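PDB 4PBQ: putative TRAP PERIPLASMIC SOLUTE BINDING PROTEIN from Haemophilus influenzae, which binds L-gulonate in the crystal and is probably the periplasmic solute-binding component of a TRAP transporter that takes up sugar acids of this kind. Local coordinates for residues Gly204-Tyr209 against Ser227-Ser232; Trp105-Lys110 against Asn296-Ala301. All blocks are in the same frame, centred on the assembly; numbering follows the deposited sequence.

Contact 1. Residues Gly204-Tyr209 against Ser227-Ser232. With 2UF (L-gulonate), chain D.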
ATOM      1  N   GLY A 204      -2.321 -15.571 -11.142  1.00  8.57           N
ATOM      2  CA  GLY A 204      -1.417 -14.534 -10.705  1.00  7.89           C
ATOM      3  C   GLY A 204      -2.041 -13.609  -9.679  1.00  8.02           C
ATOM      4  O   GLY A 204      -3.097 -13.887  -9.071  1.00  6.83           O
ATOM      5  N   GLN A 205      -1.349 -12.505  -9.442  1.00  7.60           N
ATOM      6  CA  GLN A 205      -1.749 -11.529  -8.443  1.00  5.78           C
ATOM      7  C   GLN A 205      -1.184 -10.176  -8.870  1.00  8.98           C
ATOM      8  O   GLN A 205      -0.594 -10.069  -9.948  1.00  8.05           O
ATOM      9  CB  GLN A 205      -1.264 -11.935  -7.019  1.00  6.68           C
ATOM     10  CG  GLN A 205       0.246 -12.020  -6.835  1.00  9.08           C
ATOM     11  CD  GLN A 205       0.895 -10.691  -6.486  1.00  8.03           C
ATOM     12  OE1 GLN A 205       0.550 -10.067  -5.488  1.00  9.14           O
ATOM     13  NE2 GLN A 205       1.797 -10.227  -7.347  1.00  8.94           N
ATOM     14  N   GLU A 206      -1.363  -9.145  -8.051  1.00  6.30           N
ATOM     15  CA  GLU A 206      -0.800  -7.829  -8.368  1.00  5.44           C
ATOM     16  C   GLU A 206      -0.363  -7.118  -7.092  1.00  6.74           C
ATOM     17  O   GLU A 206      -1.036  -7.188  -6.073  1.00  7.66           O
ATOM     18  CB  GLU A 206      -1.755  -6.996  -9.236  1.00  9.60           C
ATOM     19  CG  GLU A 206      -3.194  -6.925  -8.770  1.00  9.37           C
ATOM     20  CD  GLU A 206      -3.391  -5.959  -7.619  1.00  9.87           C
ATOM     21  OE1 GLU A 206      -3.125  -4.746  -7.809  1.00  7.97           O
ATOM     22  OE2 GLU A 206      -3.803  -6.421  -6.520  1.00  7.81           O
ATOM     23  N   ASN A 207       0.779  -6.447  -7.164  1.00  7.16           N
ATOM     24  CA  ASN A 207       1.411  -5.844  -5.997  1.00  5.33           C
ATOM     25  C   ASN A 207       2.642  -5.107  -6.496  1.00  8.08           C
ATOM     26  O   ASN A 207       3.047  -5.283  -7.648  1.00  5.81           O
ATOM     27  CB  ASN A 207       1.780  -6.927  -4.950  1.00  5.31           C
ATOM     28  CG  ASN A 207       0.854  -6.912  -3.718  1.00  7.52           C
ATOM     29  OD1 ASN A 207       0.704  -5.897  -3.041  1.00  8.35           O
ATOM     30  ND2 ASN A 207       0.243  -8.044  -3.436  1.00  6.77           N
ATOM     31  N   PRO A 208       3.237  -4.269  -5.649  1.00  7.24           N
ATOM     32  CA  PRO A 208       4.452  -3.574  -6.077  1.00  8.15           C
ATOM     33  C   PRO A 208       5.613  -4.533  -6.304  1.00  8.67           C
ATOM     34  O   PRO A 208       5.639  -5.632  -5.725  1.00  7.44           O
ATOM     35  CB  PRO A 208       4.730  -2.594  -4.918  1.00  8.13           C
ATOM     36  CG  PRO A 208       3.398  -2.437  -4.227  1.00  7.09           C
ATOM     37  CD  PRO A 208       2.740  -3.784  -4.357  1.00  6.10           C
ATOM     38  N   TYR A 209       6.584  -4.100  -7.108  1.00  7.57           N
ATOM     39  CA  TYR A 209       7.798  -4.884  -7.361  1.00  8.42           C
ATOM     40  C   TYR A 209       8.449  -5.401  -6.074  1.00  7.57           C
ATOM     41  O   TYR A 209       8.846  -6.561  -6.015  1.00  8.06           O
ATOM     42  CB  TYR A 209       8.837  -4.066  -8.149  1.00  8.36           C
ATOM     43  CG  TYR A 209       8.669  -4.118  -9.645  1.00  8.32           C
ATOM     44  CD1 TYR A 209       8.912  -5.280 -10.356  1.00 16.04           C
ATOM     45  CD2 TYR A 209       8.301  -2.988 -10.350  1.00 12.47           C
ATOM     46  CE1 TYR A 209       8.782  -5.311 -11.751  1.00 17.69           C
ATOM     47  CE2 TYR A 209       8.144  -3.022 -11.712  1.00 15.47           C
ATOM     48  CZ  TYR A 209       8.398  -4.175 -12.409  1.00 14.79           C
ATOM     49  OH  TYR A 209       8.243  -4.162 -13.789  1.00 23.50           O
ATOM     50  N   SER A 227       2.207  -2.881 -15.427  1.00 10.15           N
ATOM     51  CA  SER A 227       0.991  -2.104 -15.593  1.00 10.16           C
ATOM     52  C   SER A 227       0.982  -0.792 -14.817  1.00 10.16           C
ATOM     53  O   SER A 227       0.520   0.223 -15.320  1.00 11.62           O
ATOM     54  CB  SER A 227      -0.210  -2.961 -15.206  1.00  7.50           C
ATOM     55  OG  SER A 227      -0.043  -3.595 -13.941  1.00 11.15           O
ATOM     56  N   ASN A 228       1.512  -0.808 -13.596  1.00  9.02           N
ATOM     57  CA  ASN A 228       1.494   0.358 -12.721  1.00  8.75           C
ATOM     58  C   ASN A 228       0.091   0.966 -12.667  1.00  7.24           C
ATOM     59  O   ASN A 228      -0.079   2.182 -12.767  1.00 10.95           O
ATOM     60  CB  ASN A 228       2.530   1.391 -13.150  1.00  8.59           C
ATOM     61  CG  ASN A 228       3.953   0.872 -13.033  1.00 15.17           C
ATOM     62  OD1 ASN A 228       4.206  -0.038 -12.262  1.00 11.62           O
ATOM     63  ND2 ASN A 228       4.884   1.462 -13.776  1.00 17.27           N
ATOM     64  N   HIS A 229      -0.906   0.092 -12.538  1.00  9.08           N
ATOM     65  CA  HIS A 229      -2.305   0.515 -12.584  1.00  9.27           C
ATOM     66  C   HIS A 229      -2.789   1.316 -11.376  1.00  7.93           C
ATOM     67  O   HIS A 229      -3.687   2.140 -11.493  1.00 10.68           O
ATOM     68  CB  HIS A 229      -3.199  -0.703 -12.814  1.00  8.29           C
ATOM     69  CG  HIS A 229      -2.934  -1.847 -11.877  1.00  7.56           C
ATOM     70  ND1 HIS A 229      -1.900  -2.739 -12.064  1.00  8.14           N
ATOM     71  CD2 HIS A 229      -3.561  -2.234 -10.740  1.00  9.99           C
ATOM     72  CE1 HIS A 229      -1.898  -3.624 -11.078  1.00  7.66           C
ATOM     73  NE2 HIS A 229      -2.909  -3.349 -10.270  1.00  8.34           N
ATOM     74  N   ILE A 230      -2.185   1.055 -10.211  1.00  7.99           N
ATOM     75  CA  ILE A 230      -2.639   1.581  -8.924  1.00  7.18           C
ATOM     76  C   ILE A 230      -1.389   1.860  -8.083  1.00  7.37           C
ATOM     77  O   ILE A 230      -0.412   1.088  -8.170  1.00  7.50           O
ATOM     78  CB  ILE A 230      -3.572   0.579  -8.202  1.00  8.77           C
ATOM     79  CG1 ILE A 230      -4.968   0.579  -8.856  1.00  7.73           C
ATOM     80  CG2 ILE A 230      -3.643   0.859  -6.674  1.00  8.26           C
ATOM     81  CD1 ILE A 230      -5.950  -0.463  -8.286  1.00  7.63           C
ATOM     82  N   PHE A 231      -1.393   2.959  -7.328  1.00  6.48           N
ATOM     83  CA  PHE A 231      -0.283   3.273  -6.417  1.00  6.57           C
ATOM     84  C   PHE A 231      -0.707   2.946  -4.999  1.00  8.60           C
ATOM     85  O   PHE A 231      -1.732   3.421  -4.540  1.00  8.46           O
ATOM     86  CB  PHE A 231       0.120   4.754  -6.466  1.00  9.00           C
ATOM     87  CG  PHE A 231       1.293   5.064  -5.560  1.00  9.45           C
ATOM     88  CD1 PHE A 231       2.604   4.902  -6.003  1.00  9.54           C
ATOM     89  CD2 PHE A 231       1.085   5.416  -4.242  1.00 10.83           C
ATOM     90  CE1 PHE A 231       3.687   5.147  -5.134  1.00  9.07           C
ATOM     91  CE2 PHE A 231       2.166   5.663  -3.376  1.00  9.59           C
ATOM     92  CZ  PHE A 231       3.454   5.514  -3.828  1.00 10.36           C
ATOM     93  N   SER A 232       0.094   2.158  -4.286  1.00  8.20           N
ATOM     94  CA  SER A 232      -0.226   1.765  -2.917  1.00  6.10           C
ATOM     95  C   SER A 232       0.670   2.462  -1.889  1.00  8.16           C
ATOM     96  O   SER A 232       1.867   2.179  -1.815  1.00  8.37           O
ATOM     97  CB  SER A 232      -0.065   0.265  -2.790  1.00  6.28           C
ATOM     98  OG  SER A 232      -1.176  -0.440  -3.319  1.00  7.27           O
TER
HETATM   99  O6A 2UF D 401      -2.522  -7.666   0.295  1.00  6.48           O
HETATM  100  C6  2UF D 401      -2.210  -6.854  -0.586  1.00 10.19           C
HETATM  101  O6B 2UF D 401      -2.089  -7.110  -1.794  1.00  8.56           O
HETATM  102  C5  2UF D 401      -1.896  -5.416  -0.123  1.00  8.06           C
HETATM  103  O5  2UF D 401      -0.977  -4.845  -1.029  1.00  5.42           O
HETATM  104  C4  2UF D 401      -3.182  -4.560  -0.076  1.00  8.76           C
HETATM  105  O4  2UF D 401      -4.067  -5.068   0.935  1.00  6.81           O
HETATM  106  C3  2UF D 401      -2.818  -3.085   0.202  1.00  5.48           C
HETATM  107  O3  2UF D 401      -1.924  -2.932   1.357  1.00  5.86           O
HETATM  108  C2  2UF D 401      -4.075  -2.233   0.443  1.00  6.75           C
HETATM  109  O2  2UF D 401      -3.630  -0.894   0.332  1.00  6.20           O
HETATM  110  C1  2UF D 401      -5.154  -2.459  -0.662  1.00  4.97           C
HETATM  111  O1  2UF D 401      -6.205  -1.506  -0.440  1.00  6.69           O
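Glu206 and His229 meet through a single His-carboxylate hydrogen bond, buried in the sugar-acid pocket region of a TRAP-type solute-binding protein, where strand 204-208 faces the loop that leads into strand 231-239. His229 NE2 donates a hydrogen bond to Glu206 OE1 at 2.8 Å, and the N-H...O angle of 164° makes the bond close to straight. The carboxylate oxygen sits at the edge of the imidazole, near the ring plane, and accepts it on its anti lone pair, the one facing away from OE2. The two flat groups are not coplanar: carboxylate and ring are turned 51° apart. Glu206 gets there by folding twice, CG standing between the backbone N and carbonyl carbon (chi1 48°) and the chain bending again at chi2, which folds the carboxylate back beside its own backbone and turns OE1 to the imidazole.

At the other ring nitrogen, ND1 pairs with Ser227 OG at 2.8 Å, also in the ring plane. With both ring nitrogens engaged, the rotation of the ring is fixed, and Trp177 stacks on it. Glu206 OE1 also makes a salt bridge to Arg147 NE, so the same oxygen is shared by His229 and a residue of the L-gulonate pocket; the nearby positive charge would be expected to favour the ionised carboxylate.

The next residue along the strand reads the ligand directly. Asn207 OD1 accepts from gulonate O5 at 2.8 Å, and Asn207 ND2 donates to carboxylate oxygen O6B at 3.0 Å. A second ND2 bond, to Gln205 OE1 at 2.9 Å, lies close to the Asn207 amide plane.

Contact 2. Residues Trp105-Lys110 against Asn296-Ala301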
ATOM      1  N   TRP A 105      -6.999   4.817  -6.376  1.00  8.71           N
ATOM      2  CA  TRP A 105      -7.785   4.888  -7.600  1.00  7.58           C
ATOM      3  C   TRP A 105      -6.831   4.810  -8.801  1.00  9.73           C
ATOM      4  O   TRP A 105      -5.751   5.406  -8.789  1.00  9.48           O
ATOM      5  CB  TRP A 105      -8.645   6.146  -7.622  1.00  9.91           C
ATOM      6  CG  TRP A 105      -9.791   6.108  -6.634  1.00 10.99           C
ATOM      7  CD1 TRP A 105     -10.060   5.122  -5.723  1.00 11.15           C
ATOM      8  CD2 TRP A 105     -10.775   7.117  -6.433  1.00 10.18           C
ATOM      9  NE1 TRP A 105     -11.174   5.458  -4.978  1.00 14.40           N
ATOM     10  CE2 TRP A 105     -11.625   6.679  -5.395  1.00 10.94           C
ATOM     11  CE3 TRP A 105     -11.031   8.352  -7.035  1.00 13.70           C
ATOM     12  CZ2 TRP A 105     -12.713   7.428  -4.962  1.00 14.83           C
ATOM     13  CZ3 TRP A 105     -12.117   9.087  -6.604  1.00 13.52           C
ATOM     14  CH2 TRP A 105     -12.944   8.620  -5.584  1.00 13.09           C
ATOM     15  N   PRO A 106      -7.226   4.086  -9.860  1.00  8.73           N
ATOM     16  CA  PRO A 106      -6.264   3.803 -10.944  1.00 13.20           C
ATOM     17  C   PRO A 106      -5.785   5.044 -11.691  1.00 11.60           C
ATOM     18  O   PRO A 106      -6.563   5.962 -11.965  1.00 13.38           O
ATOM     19  CB  PRO A 106      -7.055   2.867 -11.867  1.00 10.66           C
ATOM     20  CG  PRO A 106      -7.988   2.177 -10.943  1.00 16.01           C
ATOM     21  CD  PRO A 106      -8.430   3.250  -9.979  1.00 13.28           C
ATOM     22  N   TYR A 107      -4.490   5.095 -11.976  1.00 10.60           N
ATOM     23  CA  TYR A 107      -3.898   6.171 -12.779  1.00 12.92           C
ATOM     24  C   TYR A 107      -4.036   7.585 -12.158  1.00 13.92           C
ATOM     25  O   TYR A 107      -4.012   8.603 -12.851  1.00 17.51           O
ATOM     26  CB  TYR A 107      -4.410   6.077 -14.242  1.00 14.72           C
ATOM     27  CG  TYR A 107      -4.204   4.679 -14.797  1.00 12.47           C
ATOM     28  CD1 TYR A 107      -2.932   4.209 -15.071  1.00 10.70           C
ATOM     29  CD2 TYR A 107      -5.274   3.813 -14.996  1.00 12.04           C
ATOM     30  CE1 TYR A 107      -2.702   2.900 -15.522  1.00 11.12           C
ATOM     31  CE2 TYR A 107      -5.069   2.515 -15.439  1.00 11.45           C
ATOM     32  CZ  TYR A 107      -3.789   2.057 -15.727  1.00 12.14           C
ATOM     33  OH  TYR A 107      -3.580   0.776 -16.190  1.00 15.11           O
ATOM     34  N   LEU A 108      -4.127   7.632 -10.832  1.00 10.97           N
ATOM     35  CA  LEU A 108      -4.205   8.893 -10.113  1.00 15.89           C
ATOM     36  C   LEU A 108      -2.870   9.643 -10.151  1.00 15.39           C
ATOM     37  O   LEU A 108      -2.856  10.873 -10.255  1.00 16.31           O
ATOM     38  CB  LEU A 108      -4.631   8.637  -8.664  1.00 14.19           C
ATOM     39  CG  LEU A 108      -5.090   9.833  -7.838  1.00 16.49           C
ATOM     40  CD1 LEU A 108      -6.330  10.484  -8.435  1.00 19.57           C
ATOM     41  CD2 LEU A 108      -5.345   9.364  -6.406  1.00 14.00           C
ATOM     42  N   PHE A 109      -1.761   8.900 -10.087  1.00 14.06           N
ATOM     43  CA  PHE A 109      -0.414   9.479 -10.018  1.00 11.21           C
ATOM     44  C   PHE A 109       0.477   9.008 -11.155  1.00 16.33           C
ATOM     45  O   PHE A 109       0.509   7.815 -11.432  1.00 16.55           O
ATOM     46  CB  PHE A 109       0.287   9.062  -8.727  1.00  9.50           C
ATOM     47  CG  PHE A 109      -0.468   9.374  -7.482  1.00 11.35           C
ATOM     48  CD1 PHE A 109      -1.059  10.613  -7.281  1.00 11.80           C
ATOM     49  CD2 PHE A 109      -0.552   8.434  -6.477  1.00 13.34           C
ATOM     50  CE1 PHE A 109      -1.742  10.895  -6.113  1.00 14.13           C
ATOM     51  CE2 PHE A 109      -1.236   8.714  -5.291  1.00 14.52           C
ATOM     52  CZ  PHE A 109      -1.828   9.942  -5.112  1.00 12.23           C
ATOM     53  N   LYS A 110       1.249   9.932 -11.748  1.00 16.41           N
ATOM     54  CA  LYS A 110       2.085   9.626 -12.924  1.00 17.60           C
ATOM     55  C   LYS A 110       3.391   8.889 -12.609  1.00 17.04           C
ATOM     56  O   LYS A 110       3.899   8.141 -13.449  1.00 17.61           O
ATOM     57  CB  LYS A 110       2.374  10.902 -13.740  1.00 14.94           C
ATOM     58  CG  LYS A 110       3.530  11.765 -13.238  1.00 16.38           C
ATOM     59  CD  LYS A 110       3.674  13.051 -14.087  1.00 22.81           C
ATOM     60  CE  LYS A 110       5.092  13.614 -14.022  1.00 28.08           C
ATOM     61  NZ  LYS A 110       5.215  14.716 -13.051  1.00 40.26           N
ATOM     62  N   ASN A 296      -2.963   2.309 -23.177  1.00 17.27           N
ATOM     63  CA  ASN A 296      -4.128   3.121 -23.403  1.00 18.03           C
ATOM     64  C   ASN A 296      -5.410   2.332 -23.201  1.00 18.09           C
ATOM     65  O   ASN A 296      -6.380   2.852 -22.678  1.00 17.98           O
ATOM     66  CB  ASN A 296      -4.097   3.685 -24.813  1.00 20.46           C
ATOM     67  CG  ASN A 296      -3.024   4.728 -24.993  1.00 30.11           C
ATOM     68  OD1 ASN A 296      -2.568   5.337 -24.028  1.00 34.66           O
ATOM     69  ND2 ASN A 296      -2.624   4.956 -26.241  1.00 37.15           N
ATOM     70  N   ASP A 297      -5.421   1.076 -23.630  1.00 15.94           N
ATOM     71  CA  ASP A 297      -6.598   0.252 -23.434  1.00 15.76           C
ATOM     72  C   ASP A 297      -6.892   0.067 -21.942  1.00 15.89           C
ATOM     73  O   ASP A 297      -8.052   0.073 -21.546  1.00 15.52           O
ATOM     74  CB  ASP A 297      -6.422  -1.112 -24.084  1.00 17.97           C
ATOM     75  CG  ASP A 297      -6.607  -1.088 -25.586  1.00 22.00           C
ATOM     76  OD1 ASP A 297      -7.108  -0.083 -26.143  1.00 20.13           O
ATOM     77  OD2 ASP A 297      -6.255  -2.103 -26.207  1.00 22.56           O
HETATM   78  N   MSE A 298      -5.857  -0.117 -21.125  1.00 17.87           N
HETATM   79  CA  MSE A 298      -6.058  -0.286 -19.678  1.00 13.23           C
HETATM   80  C   MSE A 298      -6.583   1.016 -19.048  1.00 14.17           C
HETATM   81  O   MSE A 298      -7.500   1.003 -18.195  1.00 13.18           O
HETATM   82  CB  MSE A 298      -4.756  -0.723 -19.005  1.00 13.30           C
HETATM   83  CG  MSE A 298      -4.378  -2.169 -19.280  1.00 14.76           C
HETATM   84 SE   MSE A 298      -2.921  -2.764 -18.121  0.99 15.18          SE
HETATM   85  CE  MSE A 298      -1.419  -2.166 -19.168  1.00 18.48           C
ATOM     86  N   VAL A 299      -5.998   2.136 -19.460  1.00 13.13           N
ATOM     87  CA  VAL A 299      -6.422   3.414 -18.949  1.00 13.02           C
ATOM     88  C   VAL A 299      -7.872   3.678 -19.321  1.00 14.78           C
ATOM     89  O   VAL A 299      -8.682   4.048 -18.475  1.00 13.86           O
ATOM     90  CB  VAL A 299      -5.505   4.546 -19.424  1.00 17.54           C
ATOM     91  CG1 VAL A 299      -6.082   5.891 -19.023  1.00 15.60           C
ATOM     92  CG2 VAL A 299      -4.107   4.361 -18.820  1.00 13.81           C
ATOM     93  N   ASN A 300      -8.214   3.469 -20.587  1.00 14.80           N
ATOM     94  CA  ASN A 300      -9.572   3.723 -21.026  1.00 14.70           C
ATOM     95  C   ASN A 300     -10.558   2.825 -20.287  1.00 16.34           C
ATOM     96  O   ASN A 300     -11.642   3.268 -19.893  1.00 16.21           O
ATOM     97  CB  ASN A 300      -9.681   3.529 -22.541  1.00 17.37           C
ATOM     98  CG  ASN A 300      -9.017   4.646 -23.313  1.00 22.03           C
ATOM     99  OD1 ASN A 300      -8.814   5.736 -22.781  1.00 21.69           O
ATOM    100  ND2 ASN A 300      -8.681   4.387 -24.574  1.00 21.45           N
ATOM    101  N   ALA A 301     -10.173   1.566 -20.091  1.00 14.01           N
ATOM    102  CA  ALA A 301     -11.048   0.598 -19.423  1.00 13.76           C
ATOM    103  C   ALA A 301     -11.308   0.992 -17.958  1.00 14.08           C
ATOM    104  O   ALA A 301     -12.344   0.659 -17.399  1.00 13.08           O
ATOM    105  CB  ALA A 301     -10.433  -0.802 -19.486  1.00 13.62           C
TER
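Tyr107 carries this contact almost alone, laying its ring against the side of helix 292-312 at Val299 and Met298. The chief interaction is a CH-pi contact: Val299 CG2 stands 3.7 Å from the centroid of the Tyr107 ring and only 4° off the ring normal, so the methyl carbon lies almost directly over the middle of one face. All six ring carbons lie at nearly the same distance from it, which is what centring over a face requires. The rotamer of Val299 presents that branch, with CG2 anti to the carbonyl carbon while CG1 is anti to the backbone N (chi1 173°).

Ordinary van der Waals packing fills in around the methyl. Tyr107 CE2 comes within 3.9 Å of Val299 CA, so the ring also rests on the helix backbone. Farther out, Tyr107 OH approaches Met298 CB at 3.4 Å, and the two side chains cross at about a right angle. Met298, present as selenomethionine, then bends at chi3; its selenium is 4.1 Å from Tyr107 OH.

No hydrogen bond joins the two segments; the loop's polar links run to other residues. Pro106 O bonds to the hydroxyl of Tyr306, farther along the same helix. Tyr107 is presented by a type II beta turn running from Trp105 to Leu108, where it occupies the third position with positive phi (62°); the Leu108 N to Trp105 O bond that closes the turn is weak.

The turn belongs to the loop before helix 112-119. From the turn, Pro106 packs on Ser302 and Leu305 of helix 292-312, while Trp105 reaches Ala316 and Val320 of helix 316-326, placing the loop beside both C-terminal helices.

Contact 1 is buried, its centre about 10 Å from the centre of the chain, and holds a residue of the ligand pocket; contact 2, its centre about 17 Å from that of the chain, is only partly buried. Their chemistry follows suit: directional polar bonds with charge near the sugar acid, apolar packing of a loop on a helix farther out. They share no helix or strand: contact 1 involves strands 204-208 and 231-239, contact 2 the loop before helix 112-119 and helix 292-312. Along the chain, contact 1 is nested inside the loop that contact 2 closes. They meet where segment 227-232 packs on segment 105-110, with His229 O lying 3.1 Å from Tyr107 N, a probable hydrogen bond, and Phe231 CB packing on Phe109 CD2.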